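Local coordinates for protein pelota homolog (Archaeoglobus fulgidus, PDB 3OBY), which may recognise stalled ribosomes, cleave their mRNA through an N-terminal endoribonuclease domain and release non-functional ribosomes, at residues A[35-43]-A[95-104]. Sequence-based numbering, arbitrary orientation.
Sequences GDVVFATTK and HTLNITVGKE
Two strands of the N-terminal Sm-fold domain, which has RNA-binding character, face each other across its interior here. Leu97 of strand 95-99 lies over strand 37-40. Its CD1 meets Val38 CG1 at 3.5 Å as the two side chains run past each other in opposite senses. Its other branch, CD2, packs on Ala40 CB at 3.8 Å. Chi1 (-54°) sets CG anti to the carbonyl carbon and beside the backbone N, and chi2 (166°) then sends CD1 to Val38 and CD2 to Ala40. Ile99 CD1 adds a looser contact on Ala40. The strand axes cross at 69°, so this is face packing and not strand pairing.

Polar links follow at the end of strand 37-40. Lys103, the last residue of the type II turn that begins at Thr100, stretches out fully and gives NZ to Thr41 O at 3.0 Å, almost in line with the carbonyl bond. NZ also makes a weak bond to Asn98 O. Water 1 joins Thr41 N to Glu104 O. Thr42 OG1 and His95 NE2 are paired at 2.9 Å, but the ring position is uncertain. With an alanine in place of His95, Thr42 OG1 would probably lose this partner and a gap would open beside Leu63.

In the sheet, strand 63-72 pairs with 37-40 and strand 79-87 with 94-99. Leu63 and Ile65 touch His95 and Leu97 respectively, while Leu105 of strand 105-108 packs against both Val38 and Ile99.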
ATOM      1  N   GLY A  35     -10.764  13.735  20.851  1.00 26.19           N
ATOM      2  CA  GLY A  35     -10.314  15.082  21.136  1.00 16.97           C
ATOM      3  C   GLY A  35      -9.750  15.727  19.891  1.00 20.17           C
ATOM      4  O   GLY A  35      -9.802  16.947  19.747  1.00 23.79           O
ATOM      5  N   ASP A  36      -9.214  14.913  18.986  1.00 16.93           N
ATOM      6  CA  ASP A  36      -8.649  15.441  17.749  1.00  9.72           C
ATOM      7  C   ASP A  36      -9.757  15.941  16.834  1.00 10.51           C
ATOM      8  O   ASP A  36     -10.931  15.917  17.186  1.00 13.34           O
ATOM      9  CB  ASP A  36      -7.842  14.366  17.001  1.00  9.65           C
ATOM     10  CG  ASP A  36      -6.669  13.829  17.808  1.00 21.44           C
ATOM     11  OD1 ASP A  36      -6.161  14.554  18.693  1.00 14.80           O
ATOM     12  OD2 ASP A  36      -6.242  12.684  17.538  1.00  7.96           O
ATOM     13  N   VAL A  37      -9.374  16.407  15.657  1.00 11.64           N
ATOM     14  CA  VAL A  37     -10.345  16.863  14.681  1.00 13.36           C
ATOM     15  C   VAL A  37     -10.006  16.168  13.372  1.00  9.70           C
ATOM     16  O   VAL A  37      -8.868  16.200  12.920  1.00 21.54           O
ATOM     17  CB  VAL A  37     -10.305  18.398  14.483  1.00 20.33           C
ATOM     18  CG1 VAL A  37     -11.242  18.800  13.335  1.00  7.55           C
ATOM     19  CG2 VAL A  37     -10.726  19.103  15.769  1.00  1.00           C
ATOM     20  N   VAL A  38     -11.007  15.535  12.775  1.00 15.74           N
ATOM     21  CA  VAL A  38     -10.837  14.806  11.527  1.00 13.27           C
ATOM     22  C   VAL A  38     -11.741  15.330  10.412  1.00 17.58           C
ATOM     23  O   VAL A  38     -12.946  15.509  10.608  1.00 24.44           O
ATOM     24  CB  VAL A  38     -11.141  13.298  11.740  1.00  6.19           C
ATOM     25  CG1 VAL A  38     -10.969  12.531  10.444  1.00  1.00           C
ATOM     26  CG2 VAL A  38     -10.235  12.743  12.832  1.00  6.50           C
ATOM     27  N   PHE A  39     -11.146  15.573   9.247  1.00 12.17           N
ATOM     28  CA  PHE A  39     -11.878  16.045   8.074  1.00 25.23           C
ATOM     29  C   PHE A  39     -11.875  14.957   7.010  1.00 26.74           C
ATOM     30  O   PHE A  39     -10.837  14.369   6.721  1.00 29.59           O
ATOM     31  CB  PHE A  39     -11.218  17.293   7.488  1.00 31.48           C
ATOM     32  CG  PHE A  39     -11.676  18.575   8.105  1.00 33.60           C
ATOM     33  CD1 PHE A  39     -12.749  19.277   7.562  1.00 20.40           C
ATOM     34  CD2 PHE A  39     -11.027  19.091   9.227  1.00 43.32           C
ATOM     35  CE1 PHE A  39     -13.169  20.478   8.124  1.00 30.24           C
ATOM     36  CE2 PHE A  39     -11.437  20.293   9.801  1.00 46.13           C
ATOM     37  CZ  PHE A  39     -12.513  20.989   9.247  1.00 41.21           C
ATOM     38  N   ALA A  40     -13.038  14.698   6.428  1.00 28.82           N
ATOM     39  CA  ALA A  40     -13.173  13.686   5.386  1.00 27.11           C
ATOM     40  C   ALA A  40     -14.456  13.959   4.630  1.00 24.27           C
ATOM     41  O   ALA A  40     -15.362  14.595   5.169  1.00 31.73           O
ATOM     42  CB  ALA A  40     -13.233  12.296   6.007  1.00 22.99           C
ATOM     43  N   THR A  41     -14.540  13.500   3.386  1.00 26.29           N
ATOM     44  CA  THR A  41     -15.767  13.699   2.615  1.00 47.96           C
ATOM     45  C   THR A  41     -16.760  12.596   3.004  1.00 52.29           C
ATOM     46  O   THR A  41     -16.394  11.426   3.193  1.00 49.46           O
ATOM     47  CB  THR A  41     -15.499  13.691   1.103  1.00 36.49           C
ATOM     48  OG1 THR A  41     -15.179  12.372   0.663  1.00 48.44           O
ATOM     49  CG2 THR A  41     -14.329  14.581   0.806  1.00 39.81           C
ATOM     50  N   THR A  42     -18.027  12.975   3.115  1.00 63.22           N
ATOM     51  CA  THR A  42     -19.034  12.017   3.556  1.00 78.34           C
ATOM     52  C   THR A  42     -20.387  12.269   2.977  1.00 83.71           C
ATOM     53  O   THR A  42     -20.497  13.103   2.021  1.00 89.50           O
ATOM     54  CB  THR A  42     -19.176  12.114   5.115  1.00 81.01           C
ATOM     55  OG1 THR A  42     -19.950  11.020   5.597  1.00 81.68           O
ATOM     56  CG2 THR A  42     -19.876  13.382   5.536  1.00 78.27           C
ATOM     57  N   LYS A  43     -21.422  11.542   3.375  1.00 87.50           N
ATOM     58  CA  LYS A  43     -22.502  12.293   2.876  1.00 88.00           C
ATOM     59  C   LYS A  43     -23.719  12.563   3.745  1.00 81.41           C
ATOM     60  O   LYS A  43     -23.699  12.345   4.965  1.00 79.98           O
ATOM     61  CB  LYS A  43     -22.858  12.140   1.308  1.00 94.13           C
ATOM     62  CG  LYS A  43     -22.217  11.228   0.427  1.00102.55           C
ATOM     63  CD  LYS A  43     -21.995   9.912   1.089  1.00109.60           C
ATOM     64  CE  LYS A  43     -20.635   9.335   0.716  1.00111.57           C
ATOM     65  NZ  LYS A  43     -19.748   9.075   1.892  1.00104.55           N
ATOM     66  N   HIS A  95     -21.809  13.720  13.562  1.00 37.75           N
ATOM     67  CA  HIS A  95     -21.633  12.971  12.328  1.00 37.78           C
ATOM     68  C   HIS A  95     -20.577  11.876  12.468  1.00 34.16           C
ATOM     69  O   HIS A  95     -19.767  11.888  13.397  1.00 32.11           O
ATOM     70  CB  HIS A  95     -21.231  13.938  11.214  1.00 34.87           C
ATOM     71  CG  HIS A  95     -21.325  13.358   9.842  1.00 30.47           C
ATOM     72  ND1 HIS A  95     -22.526  13.031   9.254  1.00 36.31           N
ATOM     73  CD2 HIS A  95     -20.366  13.068   8.932  1.00 27.71           C
ATOM     74  CE1 HIS A  95     -22.306  12.565   8.038  1.00 30.46           C
ATOM     75  NE2 HIS A  95     -21.003  12.576   7.819  1.00 37.18           N
ATOM     76  N   THR A  96     -20.590  10.931  11.535  1.00 29.03           N
ATOM     77  CA  THR A  96     -19.639   9.821  11.551  1.00 27.22           C
ATOM     78  C   THR A  96     -18.856   9.732  10.243  1.00 28.55           C
ATOM     79  O   THR A  96     -19.430   9.768   9.153  1.00 34.51           O
ATOM     80  CB  THR A  96     -20.357   8.460  11.771  1.00 22.35           C
ATOM     81  OG1 THR A  96     -20.961   8.431  13.068  1.00 23.16           O
ATOM     82  CG2 THR A  96     -19.378   7.316  11.659  1.00 37.56           C
ATOM     83  N   LEU A  97     -17.539   9.616  10.356  1.00 19.64           N
ATOM     84  CA  LEU A  97     -16.690   9.496   9.182  1.00 17.94           C
ATOM     85  C   LEU A  97     -16.203   8.041   9.150  1.00 18.07           C
ATOM     86  O   LEU A  97     -15.695   7.531  10.148  1.00 17.59           O
ATOM     87  CB  LEU A  97     -15.497  10.466   9.288  1.00 21.60           C
ATOM     88  CG  LEU A  97     -15.740  11.969   9.536  1.00 22.25           C
ATOM     89  CD1 LEU A  97     -14.438  12.651   9.936  1.00  9.19           C
ATOM     90  CD2 LEU A  97     -16.307  12.618   8.292  1.00  6.53           C
ATOM     91  N   ASN A  98     -16.387   7.364   8.021  1.00 15.67           N
ATOM     92  CA  ASN A  98     -15.938   5.976   7.895  1.00 19.14           C
ATOM     93  C   ASN A  98     -14.693   5.905   7.015  1.00 19.03           C
ATOM     94  O   ASN A  98     -14.766   6.099   5.802  1.00 32.74           O
ATOM     95  CB  ASN A  98     -17.042   5.081   7.301  1.00  8.54           C
ATOM     96  CG  ASN A  98     -18.143   4.753   8.301  1.00 11.43           C
ATOM     97  OD1 ASN A  98     -17.873   4.341   9.427  1.00 21.67           O
ATOM     98  ND2 ASN A  98     -19.390   4.922   7.883  1.00 34.38           N
ATOM     99  N   ILE A  99     -13.552   5.619   7.629  1.00 16.04           N
ATOM    100  CA  ILE A  99     -12.298   5.533   6.887  1.00 12.81           C
ATOM    101  C   ILE A  99     -11.997   4.145   6.341  1.00 11.85           C
ATOM    102  O   ILE A  99     -12.043   3.156   7.073  1.00 19.40           O
ATOM    103  CB  ILE A  99     -11.102   5.946   7.762  1.00  5.04           C
ATOM    104  CG1 ILE A  99     -11.436   7.228   8.521  1.00 10.82           C
ATOM    105  CG2 ILE A  99      -9.869   6.132   6.892  1.00 18.73           C
ATOM    106  CD1 ILE A  99     -11.984   8.336   7.639  1.00 11.79           C
ATOM    107  N   THR A 100     -11.699   4.075   5.049  1.00  8.93           N
ATOM    108  CA  THR A 100     -11.330   2.808   4.413  1.00 16.84           C
ATOM    109  C   THR A 100     -10.032   3.045   3.627  1.00 14.88           C
ATOM    110  O   THR A 100      -9.639   4.187   3.414  1.00 14.65           O
ATOM    111  CB  THR A 100     -12.423   2.298   3.443  1.00  3.13           C
ATOM    112  OG1 THR A 100     -12.629   3.253   2.401  1.00 16.38           O
ATOM    113  CG2 THR A 100     -13.718   2.073   4.169  1.00 12.23           C
ATOM    114  N   VAL A 101      -9.360   1.979   3.207  1.00 11.95           N
ATOM    115  CA  VAL A 101      -8.122   2.134   2.441  1.00 14.12           C
ATOM    116  C   VAL A 101      -8.403   2.957   1.198  1.00 13.00           C
ATOM    117  O   VAL A 101      -9.480   2.861   0.617  1.00 23.86           O
ATOM    118  CB  VAL A 101      -7.530   0.773   1.975  1.00 12.80           C
ATOM    119  CG1 VAL A 101      -7.096  -0.048   3.160  1.00  1.00           C
ATOM    120  CG2 VAL A 101      -8.552   0.012   1.165  1.00 35.83           C
ATOM    121  N   GLY A 102      -7.432   3.768   0.794  1.00 17.20           N
ATOM    122  CA  GLY A 102      -7.602   4.592  -0.394  1.00 16.33           C
ATOM    123  C   GLY A 102      -8.367   5.888  -0.202  1.00 19.36           C
ATOM    124  O   GLY A 102      -8.422   6.711  -1.113  1.00 27.00           O
ATOM    125  N   LYS A 103      -8.963   6.083   0.970  1.00 23.58           N
ATOM    126  CA  LYS A 103      -9.715   7.305   1.223  1.00 25.28           C
ATOM    127  C   LYS A 103      -8.881   8.343   1.943  1.00 28.96           C
ATOM    128  O   LYS A 103      -8.142   8.032   2.877  1.00 29.25           O
ATOM    129  CB  LYS A 103     -10.962   7.023   2.051  1.00 25.29           C
ATOM    130  CG  LYS A 103     -11.780   8.273   2.333  1.00  9.75           C
ATOM    131  CD  LYS A 103     -13.032   7.940   3.115  1.00 28.14           C
ATOM    132  CE  LYS A 103     -14.038   9.070   3.073  1.00 28.43           C
ATOM    133  NZ  LYS A 103     -15.334   8.622   3.656  1.00 27.78           N
ATOM    134  N   GLU A 104      -9.023   9.589   1.513  1.00 23.32           N
ATOM    135  CA  GLU A 104      -8.280  10.675   2.111  1.00 18.50           C
ATOM    136  C   GLU A 104      -8.957  11.205   3.367  1.00 18.27           C
ATOM    137  O   GLU A 104     -10.176  11.185   3.491  1.00 22.39           O
ATOM    138  CB  GLU A 104      -8.127  11.812   1.107  1.00 21.00           C
ATOM    139  CG  GLU A 104      -7.191  12.913   1.567  1.00 43.60           C
ATOM    140  CD  GLU A 104      -7.309  14.156   0.720  1.00 50.93           C
ATOM    141  OE1 GLU A 104      -8.328  14.862   0.860  1.00 60.64           O
ATOM    142  OE2 GLU A 104      -6.393  14.424  -0.086  1.00 58.19           O
TER
HETATM  143  O   HOH W   1     -12.168  12.133   2.156  1.00 29.03           O